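Side-chain contacts in BH1974 protein (Bacillus halodurans, PDB 3ON5), which probably acts, as a protein of the XdhC/CoxI family, in the maturation of molybdenum-cofactor enzymes such as xanthine dehydrogenase: residues 26-31 with 57-62; 38-43 with 190-195; 54-57 with 63-66; 66-71 with 75-80; 116-121 with 153-158. All blocks are in the same frame, centred on the assembly; numbering follows the deposited sequence.

Interaction 1 (26-31 with 57-62); sequences LETLAG and LFQEDG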
# COMPACT_ATOMS: atom_id res chain seq x y z
N LEU A 26 -21.90 12.81 5.64
CA LEU A 26 -22.43 12.97 6.98
C LEU A 26 -22.33 11.66 7.76
O LEU A 26 -22.25 11.69 8.99
CB LEU A 26 -23.90 13.45 6.95
CG LEU A 26 -24.22 14.82 6.37
CD1 LEU A 26 -25.69 15.07 6.46
CD2 LEU A 26 -23.50 15.94 7.10
N GLU A 27 -22.35 10.51 7.06
CA GLU A 27 -22.21 9.19 7.67
C GLU A 27 -20.82 9.07 8.27
O GLU A 27 -20.70 8.60 9.39
CB GLU A 27 -22.48 8.07 6.63
CG GLU A 27 -22.65 6.67 7.23
CD GLU A 27 -23.09 5.59 6.26
OE1 GLU A 27 -24.01 5.84 5.44
OE2 GLU A 27 -22.58 4.45 6.39
N THR A 28 -19.79 9.53 7.53
CA THR A 28 -18.36 9.52 7.87
C THR A 28 -18.11 10.26 9.22
O THR A 28 -17.26 9.81 10.00
CB THR A 28 -17.57 10.14 6.70
OG1 THR A 28 -17.84 9.38 5.53
CG2 THR A 28 -16.06 10.17 6.93
N LEU A 29 -18.88 11.32 9.53
CA LEU A 29 -18.75 12.06 10.80
C LEU A 29 -19.25 11.24 12.01
O LEU A 29 -18.72 11.42 13.11
CB LEU A 29 -19.54 13.36 10.73
CG LEU A 29 -19.01 14.34 9.72
CD1 LEU A 29 -20.09 15.21 9.20
CD2 LEU A 29 -17.86 15.13 10.28
N ALA A 30 -20.24 10.36 11.80
CA ALA A 30 -20.80 9.49 12.84
C ALA A 30 -19.78 8.41 13.31
O ALA A 30 -19.77 8.05 14.49
CB ALA A 30 -22.09 8.82 12.34
N GLY A 31 -18.90 7.99 12.39
CA GLY A 31 -17.85 7.00 12.62
C GLY A 31 -16.68 7.41 13.50
O GLY A 31 -16.87 7.73 14.68
N LEU A 57 -13.98 16.64 3.39
CA LEU A 57 -13.57 16.56 4.78
C LEU A 57 -12.06 16.46 4.92
O LEU A 57 -11.45 15.58 4.33
CB LEU A 57 -14.22 15.36 5.46
CG LEU A 57 -15.71 15.49 5.79
CD1 LEU A 57 -16.30 14.14 6.16
CD2 LEU A 57 -15.95 16.50 6.91
N PHE A 58 -11.47 17.35 5.71
CA PHE A 58 -10.06 17.31 6.07
C PHE A 58 -9.98 16.73 7.45
O PHE A 58 -10.62 17.23 8.37
CB PHE A 58 -9.39 18.69 5.98
CG PHE A 58 -9.24 19.16 4.55
CD1 PHE A 58 -8.13 18.80 3.79
CD2 PHE A 58 -10.22 19.95 3.96
CE1 PHE A 58 -8.02 19.18 2.47
CE2 PHE A 58 -10.10 20.34 2.63
CZ PHE A 58 -9.00 19.94 1.89
N GLN A 59 -9.28 15.62 7.56
CA GLN A 59 -9.17 14.87 8.79
C GLN A 59 -7.76 14.90 9.33
O GLN A 59 -6.80 15.11 8.56
CB GLN A 59 -9.62 13.42 8.55
CG GLN A 59 -10.99 13.30 7.91
CD GLN A 59 -11.41 11.89 7.70
OE1 GLN A 59 -12.53 11.51 8.02
NE2 GLN A 59 -10.50 11.06 7.20
N GLU A 60 -7.63 14.66 10.65
CA GLU A 60 -6.37 14.63 11.37
C GLU A 60 -5.49 13.47 10.88
O GLU A 60 -4.28 13.65 10.75
CB GLU A 60 -6.61 14.51 12.88
CG GLU A 60 -5.31 14.70 13.63
CD GLU A 60 -5.35 14.66 15.14
OE1 GLU A 60 -6.24 13.99 15.70
OE2 GLU A 60 -4.41 15.21 15.75
N ASP A 61 -6.10 12.31 10.56
CA ASP A 61 -5.40 11.10 10.10
C ASP A 61 -4.72 11.29 8.68
O ASP A 61 -4.10 10.35 8.15
CB ASP A 61 -6.37 9.90 10.06
CG ASP A 61 -7.51 9.96 9.08
OD1 ASP A 61 -7.55 10.92 8.29
OD2 ASP A 61 -8.34 9.03 9.07
N GLY A 62 -4.81 12.50 8.12
CA GLY A 62 -4.22 12.83 6.83
C GLY A 62 -5.06 12.41 5.64
O GLY A 62 -4.70 12.67 4.49

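Interaction 2 (38-43 with 190-195); sequences MATIIH and LMFTHI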
# COMPACT_ATOMS: atom_id res chain seq x y z
N MSE A 38 -14.37 20.90 7.75
CA MSE A 38 -15.23 20.72 6.62
C MSE A 38 -14.99 21.85 5.63
O MSE A 38 -15.06 23.02 6.03
CB MSE A 38 -16.66 20.67 7.09
CG MSE A 38 -17.62 20.20 6.06
SE MSE A 38 -19.39 20.55 6.76
CE MSE A 38 -20.31 19.45 5.31
N ALA A 39 -14.68 21.50 4.36
CA ALA A 39 -14.49 22.46 3.27
C ALA A 39 -15.69 22.46 2.37
O ALA A 39 -16.13 21.40 1.96
CB ALA A 39 -13.23 22.14 2.48
N THR A 40 -16.25 23.64 2.09
CA THR A 40 -17.43 23.77 1.24
C THR A 40 -17.17 24.86 0.21
O THR A 40 -16.72 25.96 0.56
CB THR A 40 -18.68 24.07 2.10
OG1 THR A 40 -18.79 23.10 3.13
CG2 THR A 40 -19.97 24.08 1.29
N ILE A 41 -17.46 24.56 -1.07
CA ILE A 41 -17.34 25.55 -2.15
C ILE A 41 -18.59 26.42 -2.06
O ILE A 41 -19.67 25.99 -2.46
CB ILE A 41 -17.13 24.92 -3.55
CG1 ILE A 41 -15.91 24.01 -3.58
CG2 ILE A 41 -16.96 26.02 -4.56
CD1 ILE A 41 -15.78 23.26 -4.87
N ILE A 42 -18.44 27.63 -1.50
CA ILE A 42 -19.55 28.56 -1.28
C ILE A 42 -19.72 29.51 -2.48
O ILE A 42 -20.74 30.20 -2.55
CB ILE A 42 -19.40 29.36 0.03
CG1 ILE A 42 -18.10 30.21 0.04
CG2 ILE A 42 -19.51 28.41 1.23
CD1 ILE A 42 -17.90 31.11 1.22
N HIS A 43 -18.73 29.56 -3.41
CA HIS A 43 -18.81 30.39 -4.62
C HIS A 43 -17.83 29.91 -5.69
O HIS A 43 -16.72 29.45 -5.38
CB HIS A 43 -18.57 31.87 -4.32
CG HIS A 43 -19.00 32.77 -5.44
ND1 HIS A 43 -20.34 32.91 -5.78
CD2 HIS A 43 -18.26 33.59 -6.23
CE1 HIS A 43 -20.37 33.78 -6.79
NE2 HIS A 43 -19.14 34.23 -7.08
N LEU A 190 -23.12 37.29 1.51
CA LEU A 190 -22.87 36.80 2.87
C LEU A 190 -23.85 35.67 3.29
O LEU A 190 -23.92 35.35 4.48
CB LEU A 190 -22.94 37.97 3.89
CG LEU A 190 -21.94 39.13 3.76
CD1 LEU A 190 -22.08 40.08 4.92
CD2 LEU A 190 -20.50 38.65 3.74
N MSE A 191 -24.56 35.04 2.32
CA MSE A 191 -25.49 33.94 2.56
C MSE A 191 -25.17 32.75 1.66
O MSE A 191 -25.01 32.93 0.45
CB MSE A 191 -26.94 34.38 2.32
CG MSE A 191 -27.96 33.28 2.66
SE MSE A 191 -29.74 33.55 1.90
CE MSE A 191 -29.32 33.20 0.05
N PHE A 192 -25.13 31.54 2.26
CA PHE A 192 -24.94 30.28 1.58
C PHE A 192 -26.03 29.31 2.01
O PHE A 192 -26.29 29.17 3.20
CB PHE A 192 -23.54 29.68 1.83
CG PHE A 192 -23.40 28.29 1.25
CD1 PHE A 192 -23.17 28.10 -0.11
CD2 PHE A 192 -23.52 27.17 2.07
CE1 PHE A 192 -23.07 26.82 -0.64
CE2 PHE A 192 -23.42 25.88 1.53
CZ PHE A 192 -23.20 25.72 0.19
N THR A 193 -26.66 28.65 1.04
CA THR A 193 -27.72 27.67 1.28
C THR A 193 -27.38 26.38 0.56
O THR A 193 -26.75 26.38 -0.49
CB THR A 193 -29.10 28.19 0.84
OG1 THR A 193 -29.07 28.51 -0.55
CG2 THR A 193 -29.57 29.39 1.66
N HIS A 194 -27.83 25.27 1.15
CA HIS A 194 -27.63 23.93 0.64
C HIS A 194 -28.70 23.01 1.19
O HIS A 194 -28.99 23.05 2.38
CB HIS A 194 -26.24 23.42 1.03
CG HIS A 194 -25.96 22.04 0.54
ND1 HIS A 194 -25.39 21.81 -0.70
CD2 HIS A 194 -26.20 20.85 1.14
CE1 HIS A 194 -25.30 20.50 -0.82
NE2 HIS A 194 -25.77 19.88 0.27
N ILE A 195 -29.26 22.16 0.33
CA ILE A 195 -30.29 21.22 0.76
C ILE A 195 -29.68 19.86 0.89
O ILE A 195 -29.11 19.32 -0.06
CB ILE A 195 -31.52 21.19 -0.19
CG1 ILE A 195 -32.10 22.61 -0.39
CG2 ILE A 195 -32.59 20.20 0.33
CD1 ILE A 195 -33.19 22.75 -1.36

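Interaction 3 (54-57 with 63-66); sequences AMML and TQVG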
# COMPACT_ATOMS: atom_id res chain seq x y z
N ALA A 54 -20.33 21.83 -3.24
CA ALA A 54 -19.47 20.67 -3.12
C ALA A 54 -18.72 20.70 -1.81
O ALA A 54 -18.21 21.76 -1.42
CB ALA A 54 -18.51 20.60 -4.28
N MSE A 55 -18.67 19.56 -1.12
CA MSE A 55 -18.02 19.43 0.17
C MSE A 55 -16.92 18.39 0.16
O MSE A 55 -16.85 17.51 -0.70
CB MSE A 55 -19.03 19.06 1.25
CG MSE A 55 -19.98 20.16 1.56
SE MSE A 55 -21.46 19.42 2.51
CE MSE A 55 -22.68 21.02 2.25
N MSE A 56 -16.09 18.49 1.18
CA MSE A 56 -14.89 17.73 1.39
C MSE A 56 -14.50 17.76 2.87
O MSE A 56 -14.65 18.80 3.51
CB MSE A 56 -13.81 18.38 0.53
CG MSE A 56 -12.55 17.66 0.51
SE MSE A 56 -11.29 18.68 -0.49
CE MSE A 56 -9.91 17.25 -0.23
N LEU A 57 -13.98 16.64 3.39
CA LEU A 57 -13.57 16.56 4.78
C LEU A 57 -12.06 16.46 4.92
O LEU A 57 -11.45 15.58 4.33
CB LEU A 57 -14.22 15.36 5.46
CG LEU A 57 -15.71 15.49 5.79
CD1 LEU A 57 -16.30 14.14 6.16
CD2 LEU A 57 -15.95 16.50 6.91
N THR A 63 -6.18 11.76 5.91
CA THR A 63 -7.12 11.32 4.90
C THR A 63 -8.08 12.47 4.62
O THR A 63 -8.30 13.35 5.46
CB THR A 63 -7.81 10.02 5.38
OG1 THR A 63 -6.83 9.00 5.33
CG2 THR A 63 -9.02 9.60 4.53
N GLN A 64 -8.59 12.48 3.39
CA GLN A 64 -9.55 13.42 2.87
C GLN A 64 -10.71 12.64 2.28
O GLN A 64 -10.50 11.60 1.65
CB GLN A 64 -8.90 14.36 1.85
CG GLN A 64 -7.99 15.36 2.53
CD GLN A 64 -6.66 15.54 1.85
OE1 GLN A 64 -6.57 15.74 0.63
NE2 GLN A 64 -5.61 15.57 2.66
N VAL A 65 -11.92 13.10 2.57
CA VAL A 65 -13.15 12.48 2.11
C VAL A 65 -13.79 13.46 1.11
O VAL A 65 -14.36 14.47 1.52
CB VAL A 65 -14.07 12.14 3.32
CG1 VAL A 65 -15.34 11.44 2.87
CG2 VAL A 65 -13.33 11.31 4.37
N GLY A 66 -13.63 13.17 -0.18
CA GLY A 66 -14.10 13.99 -1.29
C GLY A 66 -12.96 14.75 -1.95
O GLY A 66 -11.80 14.64 -1.51

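Interaction 4 (66-71 with 75-80); sequences GLLSGG and TDLTIK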
# COMPACT_ATOMS: atom_id res chain seq x y z
N GLY A 66 -13.63 13.17 -0.18
CA GLY A 66 -14.10 13.99 -1.29
C GLY A 66 -12.96 14.75 -1.95
O GLY A 66 -11.80 14.64 -1.51
N LEU A 67 -13.26 15.49 -3.04
CA LEU A 67 -12.30 16.39 -3.71
C LEU A 67 -13.07 17.58 -4.27
O LEU A 67 -14.29 17.49 -4.49
CB LEU A 67 -11.38 15.76 -4.80
CG LEU A 67 -11.99 15.31 -6.13
CD1 LEU A 67 -10.98 15.39 -7.25
CD2 LEU A 67 -12.56 13.93 -6.01
N LEU A 68 -12.36 18.70 -4.47
CA LEU A 68 -12.93 19.95 -4.95
C LEU A 68 -12.26 20.41 -6.28
O LEU A 68 -12.90 21.04 -7.13
CB LEU A 68 -12.80 21.04 -3.85
CG LEU A 68 -13.42 20.75 -2.46
CD1 LEU A 68 -13.16 21.88 -1.51
CD2 LEU A 68 -14.92 20.51 -2.54
N SER A 69 -10.96 20.06 -6.44
CA SER A 69 -10.16 20.38 -7.63
C SER A 69 -9.47 19.12 -8.16
O SER A 69 -9.64 18.78 -9.33
CB SER A 69 -9.13 21.47 -7.31
OG SER A 69 -8.29 21.78 -8.42
N GLY A 70 -8.73 18.43 -7.29
CA GLY A 70 -7.96 17.25 -7.66
C GLY A 70 -6.54 17.59 -8.03
O GLY A 70 -5.76 16.71 -8.42
N GLY A 71 -6.21 18.89 -7.93
CA GLY A 71 -4.88 19.43 -8.21
C GLY A 71 -4.05 19.58 -6.95
O GLY A 71 -4.09 18.73 -6.05
N THR A 75 -3.59 20.41 -1.22
CA THR A 75 -2.31 20.46 -0.52
C THR A 75 -2.26 21.72 0.36
O THR A 75 -1.78 21.64 1.49
CB THR A 75 -1.16 20.40 -1.53
OG1 THR A 75 -1.42 19.36 -2.50
CG2 THR A 75 0.19 20.17 -0.87
N ASP A 76 -2.77 22.88 -0.15
CA ASP A 76 -2.79 24.16 0.57
C ASP A 76 -3.92 24.17 1.62
O ASP A 76 -3.70 24.61 2.75
CB ASP A 76 -2.95 25.35 -0.39
CG ASP A 76 -2.82 26.70 0.29
OD1 ASP A 76 -1.78 26.94 0.96
OD2 ASP A 76 -3.73 27.54 0.12
N LEU A 77 -5.11 23.68 1.24
CA LEU A 77 -6.25 23.58 2.14
C LEU A 77 -5.90 22.79 3.39
O LEU A 77 -6.25 23.23 4.48
CB LEU A 77 -7.45 22.93 1.45
CG LEU A 77 -8.22 23.79 0.46
CD1 LEU A 77 -9.30 22.97 -0.24
CD2 LEU A 77 -8.84 24.99 1.16
N THR A 78 -5.15 21.68 3.25
CA THR A 78 -4.72 20.83 4.37
C THR A 78 -4.04 21.67 5.46
O THR A 78 -4.31 21.47 6.65
CB THR A 78 -3.81 19.73 3.84
OG1 THR A 78 -4.59 18.87 3.02
CG2 THR A 78 -3.20 18.91 4.95
N ILE A 79 -3.18 22.62 5.05
CA ILE A 79 -2.46 23.51 5.95
C ILE A 79 -3.46 24.50 6.54
O ILE A 79 -3.46 24.70 7.76
CB ILE A 79 -1.25 24.21 5.22
CG1 ILE A 79 -0.04 23.25 5.07
CG2 ILE A 79 -0.76 25.46 5.96
CD1 ILE A 79 -0.21 21.98 4.26
N LYS A 80 -4.34 25.09 5.69
CA LYS A 80 -5.38 26.04 6.13
C LYS A 80 -6.33 25.36 7.15
O LYS A 80 -6.61 25.93 8.20
CB LYS A 80 -6.18 26.59 4.94
CG LYS A 80 -5.37 27.27 3.83
CD LYS A 80 -4.86 28.67 4.12
CE LYS A 80 -4.14 29.17 2.89
NZ LYS A 80 -3.66 30.57 3.02

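Interaction 5 (116-121 with 153-158); sequences SVLLEP and GAVLEY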
# COMPACT_ATOMS: atom_id res chain seq x y z
N SER A 116 -14.14 29.99 -4.03
CA SER A 116 -14.20 30.42 -2.64
C SER A 116 -14.56 29.19 -1.77
O SER A 116 -15.67 28.62 -1.87
CB SER A 116 -15.20 31.57 -2.47
OG SER A 116 -14.99 32.62 -3.40
N VAL A 117 -13.59 28.74 -0.97
CA VAL A 117 -13.75 27.58 -0.09
C VAL A 117 -13.94 28.06 1.34
O VAL A 117 -13.12 28.84 1.83
CB VAL A 117 -12.52 26.61 -0.22
CG1 VAL A 117 -12.71 25.35 0.62
CG2 VAL A 117 -12.24 26.26 -1.68
N LEU A 118 -15.02 27.61 2.01
CA LEU A 118 -15.29 27.93 3.41
C LEU A 118 -14.90 26.73 4.29
O LEU A 118 -15.49 25.64 4.16
CB LEU A 118 -16.75 28.33 3.65
CG LEU A 118 -17.22 28.49 5.12
CD1 LEU A 118 -16.58 29.70 5.80
CD2 LEU A 118 -18.69 28.62 5.20
N LEU A 119 -13.92 26.95 5.18
CA LEU A 119 -13.40 25.93 6.10
C LEU A 119 -14.01 26.14 7.49
O LEU A 119 -13.89 27.22 8.05
CB LEU A 119 -11.86 26.00 6.16
CG LEU A 119 -11.11 25.67 4.85
CD1 LEU A 119 -9.79 26.33 4.80
CD2 LEU A 119 -10.94 24.22 4.67
N GLU A 120 -14.74 25.12 7.99
CA GLU A 120 -15.41 25.13 9.30
C GLU A 120 -14.91 24.00 10.18
O GLU A 120 -14.94 22.85 9.74
CB GLU A 120 -16.92 24.99 9.15
CG GLU A 120 -17.61 26.21 8.59
CD GLU A 120 -19.05 25.90 8.24
OE1 GLU A 120 -19.26 25.08 7.31
OE2 GLU A 120 -19.96 26.46 8.90
N PRO A 121 -14.48 24.28 11.44
CA PRO A 121 -14.07 23.15 12.30
C PRO A 121 -15.29 22.37 12.75
O PRO A 121 -16.25 22.97 13.24
CB PRO A 121 -13.33 23.83 13.46
CG PRO A 121 -13.79 25.25 13.46
CD PRO A 121 -14.41 25.58 12.14
N GLY A 153 -15.52 36.70 6.18
CA GLY A 153 -15.70 35.36 5.64
C GLY A 153 -15.92 34.28 6.67
O GLY A 153 -15.97 33.10 6.30
N ALA A 154 -16.02 34.63 7.96
CA ALA A 154 -16.27 33.64 9.01
C ALA A 154 -17.78 33.30 9.10
O ALA A 154 -18.57 33.87 8.35
CB ALA A 154 -15.74 34.14 10.35
N VAL A 155 -18.18 32.36 9.97
CA VAL A 155 -19.60 32.02 10.03
C VAL A 155 -20.19 32.66 11.28
O VAL A 155 -19.76 32.36 12.40
CB VAL A 155 -19.89 30.49 9.96
CG1 VAL A 155 -21.38 30.21 9.83
CG2 VAL A 155 -19.15 29.86 8.80
N LEU A 156 -21.14 33.56 11.09
CA LEU A 156 -21.83 34.24 12.17
C LEU A 156 -22.88 33.33 12.78
O LEU A 156 -22.93 33.16 14.00
CB LEU A 156 -22.48 35.54 11.67
CG LEU A 156 -21.56 36.65 11.18
CD1 LEU A 156 -22.35 37.71 10.46
CD2 LEU A 156 -20.75 37.25 12.31
N GLU A 157 -23.76 32.78 11.93
CA GLU A 157 -24.85 31.89 12.29
C GLU A 157 -25.06 30.81 11.27
O GLU A 157 -24.72 30.99 10.11
CB GLU A 157 -26.16 32.65 12.41
CG GLU A 157 -26.26 33.67 13.51
CD GLU A 157 -27.58 34.38 13.37
OE1 GLU A 157 -28.60 33.80 13.79
OE2 GLU A 157 -27.61 35.45 12.71
N TYR A 158 -25.72 29.72 11.68
CA TYR A 158 -26.07 28.64 10.77
C TYR A 158 -27.26 27.90 11.35
O TYR A 158 -27.40 27.81 12.57
CB TYR A 158 -24.88 27.70 10.47
CG TYR A 158 -24.34 26.88 11.62
CD1 TYR A 158 -24.92 25.67 11.98
CD2 TYR A 158 -23.13 27.23 12.24
CE1 TYR A 158 -24.37 24.86 12.97
CE2 TYR A 158 -22.57 26.42 13.22
CZ TYR A 158 -23.18 25.23 13.57
OH TYR A 158 -22.63 24.42 14.52

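Interaction 1 (26-31 with 57-62)
Gln59 OE1 takes a hydrogen bond from Arg36 NE, and the methyl of Thr28 comes up beside the same oxygen, with CG2 to OE1 at 3.9 Å. The other end of the amide is held more loosely. Gln59 NE2 makes a weak hydrogen bond to Asp61 OD1 of its own turn, 3.1 Å long. The amide thus has a partner at each end, the one at NE2 weak, and its extended chain crosses the Thr28 side chain at about a right angle.

Thr28 splits its two branches. With chi1 at -59°, OG1 lies beside the backbone N and bonds back to Glu24 O, one helical turn earlier. CG2 is anti to the N and faces the strand. There it also meets Leu57 CD1 at 4.1 Å, the two side chains sliding past each other in opposite directions. The second methyl of Leu57 is used too: CD2 touches Leu29 CD2 at 4.1 Å. The two methyls of Leu57 thus each meet one of two successive helix residues.

The backbones stay well apart. The axes of helix 26-30 and strand 57-59 approach to 11.0 Å, and their directions differ by 24°. After Gln59 the chain makes a type I turn that ends at Gly62, whose phi is positive. This is alpha+beta packing, with helix 22-30 on one face of an antiparallel sheet and laid nearly along one of its strands.

Interaction 2 (38-43 with 190-195)
Strand 38-43 and strand 191-195 pass one another with axes 8.2 Å apart and directions 126° apart, and no hydrogen bond joins them. Phe192 makes the contact from the 191-195 side. Its CG is anti to the backbone N (chi1 174°), which carries the ring toward Thr40, Ile41 and Ile42.

Ile42 CG2 sits over one face of the ring, offset toward the rim. It is 4.1 Å from the centroid, a CH-pi contact, and it lies 3.9 Å from Phe192 CG and as near to CD1. Ile42 chi1 is 60°. CG1 then lies between the backbone N and the carbonyl carbon, while CG2 is the branch turned to the ring. The backbone takes part as well, with Ile42 CA 3.8 Å from Phe192 CD1. At the far end of the ring, Thr40 CG2 comes in at a slant and reaches CZ at 3.8 Å.

Ile42 and His43 both face Ser116, a classic beta bulge. Strand 36-46 lies in its sheet between strands 55-59 and 113-121. Strand 191-196 is an outer strand of the other antiparallel sheet, beside strand 143-149, whose Leu149 also packs on Ile42.

Interaction 3 (54-57 with 63-66)
Met56 and Gln64 turn to one face of the hairpin, while Leu57 and Val65 turn to the other. Met56, modelled as selenomethionine, runs fully extended from a CG anti to the backbone N (chi1 -174°). Its chain therefore reaches out to the neighbouring strand. The end methyl CE lands 3.7 Å from Gln64 CB, and the two side chains meet at a slant. The same methyl lies 3.5 Å from Gly66 O. Gln64 bends at chi2, and its CG and OE1 also pass close to Met56 CE.

On the other face, Leu57 and Val65 stand side by side and point the same way. Their CB atoms are 3.9 Å apart. Leu25 and Thr28 of helix 22-30 pack over Val65, and Leu25 reaches Leu57 too.

Between the two faces, Leu57 and Val65 form an antiparallel hydrogen-bonded pair. Leu57 N donates to Val65 O at 2.9 Å, tilted 27° from the carbonyl plane. Val65 N returns a bond to Leu57 O at 3.1 Å, this one in the carbonyl plane on a lone pair. Alpha carbons add CA-H...O contacts: Met56 CA to Val65 O, and Gln64 CA to Leu57 O at 3.2 Å.

Between the two segments, hydrogen bonding is confined to the backbone, and those two bonds fix the register. The Leu57 and Val65 face is apolar, whereas the Met56 methyl lies against both carbon and oxygen.

Interaction 4 (66-71 with 75-80)
Leu68 meets Leu77 tip to tip, the one apolar side-chain contact between loop 66-71 and helix 75-80. The Leu68 side chain starts toward the helix. CB itself is still 5.4 Å from Leu77 CD1. CG is anti to the carbonyl carbon (chi1 -57°) and packs on Met56 of strand 55-59. There the side chain forks. CD1 continues the extended path, anti to CA, and ends 4.2 Å from Leu77 CD1. It also lies against Ala39 and Val117 of the sheet. CD2 turns back from the helix, to Ile41 and the backbone of Ala54.

Leu77 is forked in the same way. Its CD1 goes to Leu68, while its CD2 packs on Val117 and Leu119. Both leucines pack on the sheet, meeting through their CD1 methyls, and each uses its second methyl for a different part of the core.

At the other end of the loop the contact is loose. Gly71 O is 4.5 Å from Thr75 OG1, too far for a hydrogen bond. The loop is held instead by Glu74, just before the helical segment. Its OE2 accepts hydrogen bonds from three successive backbone amides, Leu68 N, Ser69 N and Gly70 N. Gly70 has a positive phi of 93°, consistent with the tight curl of the chain round that oxygen. Thr75 and Ile79 face Ile79 of the third subunit, another copy of this protein.

Helix 73-87 packs on one face of the antiparallel sheet and its entry loop folds back over the same face, as in an alpha+beta fold.

Interaction 5 (116-121 with 153-158)
Apolar contact joins Leu118 to Val155. Leu118 CD2 lies 3.8 Å from Val155 CG2, and CD1 of the same leucine is 4.0 Å from that methyl. The two side chains cross at about a right angle, and both leucine methyls meet the same valine methyl. Leu118 has CG anti to the backbone N (chi1 171°), which swings its methyls out from strand 113-121 toward the loop. Val155 CG2, anti to its own carbonyl carbon, is the branch that meets them. Leu149 and Lys147 of strand 143-149 pack on Leu118 as well.

Contacts between hydrocarbon and oxygen come next. Leu118 CD1 is 3.5 Å from Gly153 O, an oxygen that also accepts a hydrogen bond from Thr92 OG1. Val155 CG2 has an oxygen neighbour too, Glu120 OE2, again at 3.5 Å. Glu120 crosses the valine at about a right angle.

The contact bridges two antiparallel sheets. Segment 116-121 belongs to the five-stranded one, and segment 153-158 leads into the four-stranded one. The backbones do not pair: Leu118 CA and Gly153 CA are 7.8 Å apart. Near 156 the chain turns a corner, with Leu156 and Glu157 both facing Lys148 in a classic beta bulge.

Charge is dealt with by a residue outside the two segments. Glu120 OE1 forms a salt bridge with Lys147 NZ. That pairing probably offsets the cost of burying the carboxylate, whose other oxygen lies against the valine methyl.

All five contacts surround the antiparallel sheet that holds strands 36-46, 55-59 and 113-121. Interactions 1 and 3 share Leu57, and their centres are about 8 Å apart. Interactions 3 and 4 share Gly66, with centres about 9 Å apart. Interactions 1 and 4 lie on opposite faces of the sheet; Phe58, next to Leu57, turns to the face of interaction 4 and packs on Leu77. Interactions 2 and 5 join this sheet to the second antiparallel sheet; their centres are about 8 Å apart, and Ile42 CG2 lies 3.7 Å from Leu118 CB. Interaction 4 covers the face bearing Ala39 and Val117. Interactions 1, 2 and 5 use the face bearing Leu57, Thr40 and Leu118.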